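Local coordinates for protein cellulose 1,4-beta-cellobiosidase (Thermobifida fusca, PDB 4JJJ) that probably hydrolyses cellulose to cellobiose, as a family 48 cellobiohydrolase, this chain being its (α/α)6 catalytic domain, at residues D153-F158 with R588-N593. The protein carries 1 engineered substitution. Residues are numbered along the deposited sequence; the frame is centred on the assembly and turned at random. Where two conformers were deposited one is given.
Sequences DNVYGF and RSFYKN. With ZN (zinc ion), chain B.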
# COMPACT_ATOMS: atom_id res chain seq x y z
N ASP A 153 3.44 -9.72 16.85
CA ASP A 153 3.56 -10.74 17.91
C ASP A 153 4.81 -11.60 17.74
O ASP A 153 5.00 -12.57 18.48
CB ASP A 153 2.33 -11.60 17.90
CG ASP A 153 1.09 -10.88 18.52
OD1 ASP A 153 1.27 -9.82 19.12
OD2 ASP A 153 -0.00 -11.43 18.27
N ASN A 154 5.66 -11.32 16.77
CA ASN A 154 6.85 -12.16 16.52
C ASN A 154 6.49 -13.58 16.23
O ASN A 154 7.12 -14.52 16.69
CB ASN A 154 7.87 -12.06 17.69
CG ASN A 154 9.33 -12.27 17.22
OD1 ASN A 154 9.73 -11.80 16.15
ND2 ASN A 154 10.18 -12.89 18.08
N VAL A 155 5.45 -13.76 15.42
CA VAL A 155 5.06 -15.10 15.09
C VAL A 155 6.10 -15.83 14.30
O VAL A 155 6.25 -17.05 14.49
CB VAL A 155 3.68 -15.15 14.44
CG1 VAL A 155 3.75 -14.67 13.06
CG2 VAL A 155 3.14 -16.51 14.63
N TYR A 156 6.91 -15.11 13.55
CA TYR A 156 7.97 -15.73 12.76
C TYR A 156 9.29 -15.92 13.53
O TYR A 156 10.17 -16.64 13.05
CB TYR A 156 8.27 -14.94 11.42
CG TYR A 156 7.26 -15.15 10.34
CD1 TYR A 156 6.10 -14.36 10.25
CD2 TYR A 156 7.40 -16.19 9.41
CE1 TYR A 156 5.14 -14.52 9.28
CE2 TYR A 156 6.50 -16.36 8.40
CZ TYR A 156 5.35 -15.54 8.32
OH TYR A 156 4.44 -15.72 7.35
N GLY A 157 9.46 -15.24 14.64
CA GLY A 157 10.65 -15.42 15.49
C GLY A 157 11.88 -14.64 15.17
O GLY A 157 13.02 -14.97 15.64
N PHE A 158 11.81 -13.63 14.28
CA PHE A 158 12.98 -12.90 13.90
C PHE A 158 13.50 -11.95 14.92
O PHE A 158 14.72 -11.84 15.08
CB PHE A 158 12.77 -12.17 12.56
CG PHE A 158 12.52 -13.10 11.40
CD1 PHE A 158 13.56 -13.94 10.97
CD2 PHE A 158 11.31 -13.12 10.71
CE1 PHE A 158 13.41 -14.77 9.91
CE2 PHE A 158 11.15 -13.95 9.62
CZ PHE A 158 12.19 -14.81 9.24
N ARG A 588 5.88 -22.04 7.38
CA ARG A 588 5.02 -21.29 8.35
C ARG A 588 4.21 -22.31 9.22
O ARG A 588 3.00 -22.24 9.36
CB ARG A 588 4.04 -20.36 7.60
CG ARG A 588 4.75 -19.31 6.76
CD ARG A 588 3.72 -18.56 5.94
NE ARG A 588 4.22 -17.52 5.04
CZ ARG A 588 4.77 -17.79 3.85
NH1 ARG A 588 5.00 -18.99 3.43
NH2 ARG A 588 5.12 -16.79 3.02
N SER A 589 4.95 -23.25 9.82
CA SER A 589 4.32 -24.42 10.41
C SER A 589 3.51 -24.09 11.64
O SER A 589 2.63 -24.85 12.00
CB SER A 589 5.32 -25.55 10.70
OG SER A 589 6.18 -25.20 11.72
N PHE A 590 3.77 -22.94 12.19
CA PHE A 590 2.95 -22.40 13.28
C PHE A 590 1.44 -22.29 12.92
O PHE A 590 0.60 -22.19 13.79
CB PHE A 590 3.48 -21.06 13.78
CG PHE A 590 3.71 -20.03 12.69
CD1 PHE A 590 2.69 -19.31 12.15
CD2 PHE A 590 4.98 -19.83 12.21
CE1 PHE A 590 2.89 -18.39 11.12
CE2 PHE A 590 5.19 -18.89 11.24
CZ PHE A 590 4.19 -18.23 10.66
N TYR A 591 1.13 -22.15 11.64
CA TYR A 591 -0.23 -22.09 11.18
C TYR A 591 -1.04 -23.27 11.58
O TYR A 591 -2.21 -23.16 11.72
CB TYR A 591 -0.39 -21.75 9.73
CG TYR A 591 -0.65 -20.32 9.38
CD1 TYR A 591 -1.68 -19.66 9.98
CD2 TYR A 591 0.02 -19.71 8.35
CE1 TYR A 591 -2.00 -18.31 9.69
CE2 TYR A 591 -0.27 -18.36 8.03
CZ TYR A 591 -1.35 -17.73 8.64
OH TYR A 591 -1.74 -16.40 8.28
N LYS A 592 -0.43 -24.41 11.79
CA LYS A 592 -1.20 -25.59 12.18
C LYS A 592 -1.74 -25.45 13.58
O LYS A 592 -2.67 -26.21 13.92
CB LYS A 592 -0.26 -26.75 12.14
CG LYS A 592 0.18 -27.14 10.74
CD LYS A 592 1.25 -28.27 10.93
CE LYS A 592 1.79 -28.78 9.62
NZ LYS A 592 3.00 -29.70 9.84
N ASN A 593 -1.30 -24.48 14.35
CA ASN A 593 -1.90 -24.24 15.67
C ASN A 593 -2.99 -23.20 15.66
O ASN A 593 -3.56 -22.90 16.69
CB ASN A 593 -0.79 -23.86 16.64
CG ASN A 593 0.34 -24.91 16.59
OD1 ASN A 593 0.04 -26.13 16.62
ND2 ASN A 593 1.58 -24.48 16.26
ZN ZN B . -1.00 -12.68 17.73
O HOH W 1 -2.42 -13.70 19.01
O HOH W 2 -0.05 -14.21 16.70
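F590 points the edge of its ring at the face of Y156, a T-shaped aromatic pair that joins two loops of the family 48 (α/α)6 catalytic domain. Segment 153-158 lies between strands 149-151 and 170-173; the other, 588-593, is largely a short 3-10 segment before helix 597-604. The ring centroids lie 5.0 Å apart, with the planes nearly perpendicular. F590 CZ leads the approach, 3.7 Å from Y156 CE2 and set toward the rim of the tyrosine ring. A chi1 of 52° places the F590 ring between its own backbone N and carbonyl carbon, and from there it reaches across to the other loop. A flat, wholly apolar side chain suits this place, because its edge serves Y156 while one face receives a methyl group: V155 CG2 sits over it, 4.0 Å from the F590 centroid, in a CH-pi contact. A branched valine suits the spot because CG2, anti to the backbone N, is carried toward that face.

The polar contact lies at the far end of the tyrosine, a residue suited to offer F590 an aromatic face and still present a hydroxyl. R588 crosses to the phenol and donates a weak hydrogen bond from NE to Y156 OH, bent to 128°. D43 ties the two ends together, hydrogen-bonding Y156 OH and forming a salt bridge with R588 NH2, while R588 NH1 bonds to F584 O; arginine fits because its three nitrogens serve three partners. A phenylalanine in place of Y156 would probably leave D43 OD1 and R588 NE without the hydroxyl they share.

Beside this packing, the 153-158 loop also carries a metal ligand: a zinc ion is bound by two waters, H46 ND1 and D153 OD2.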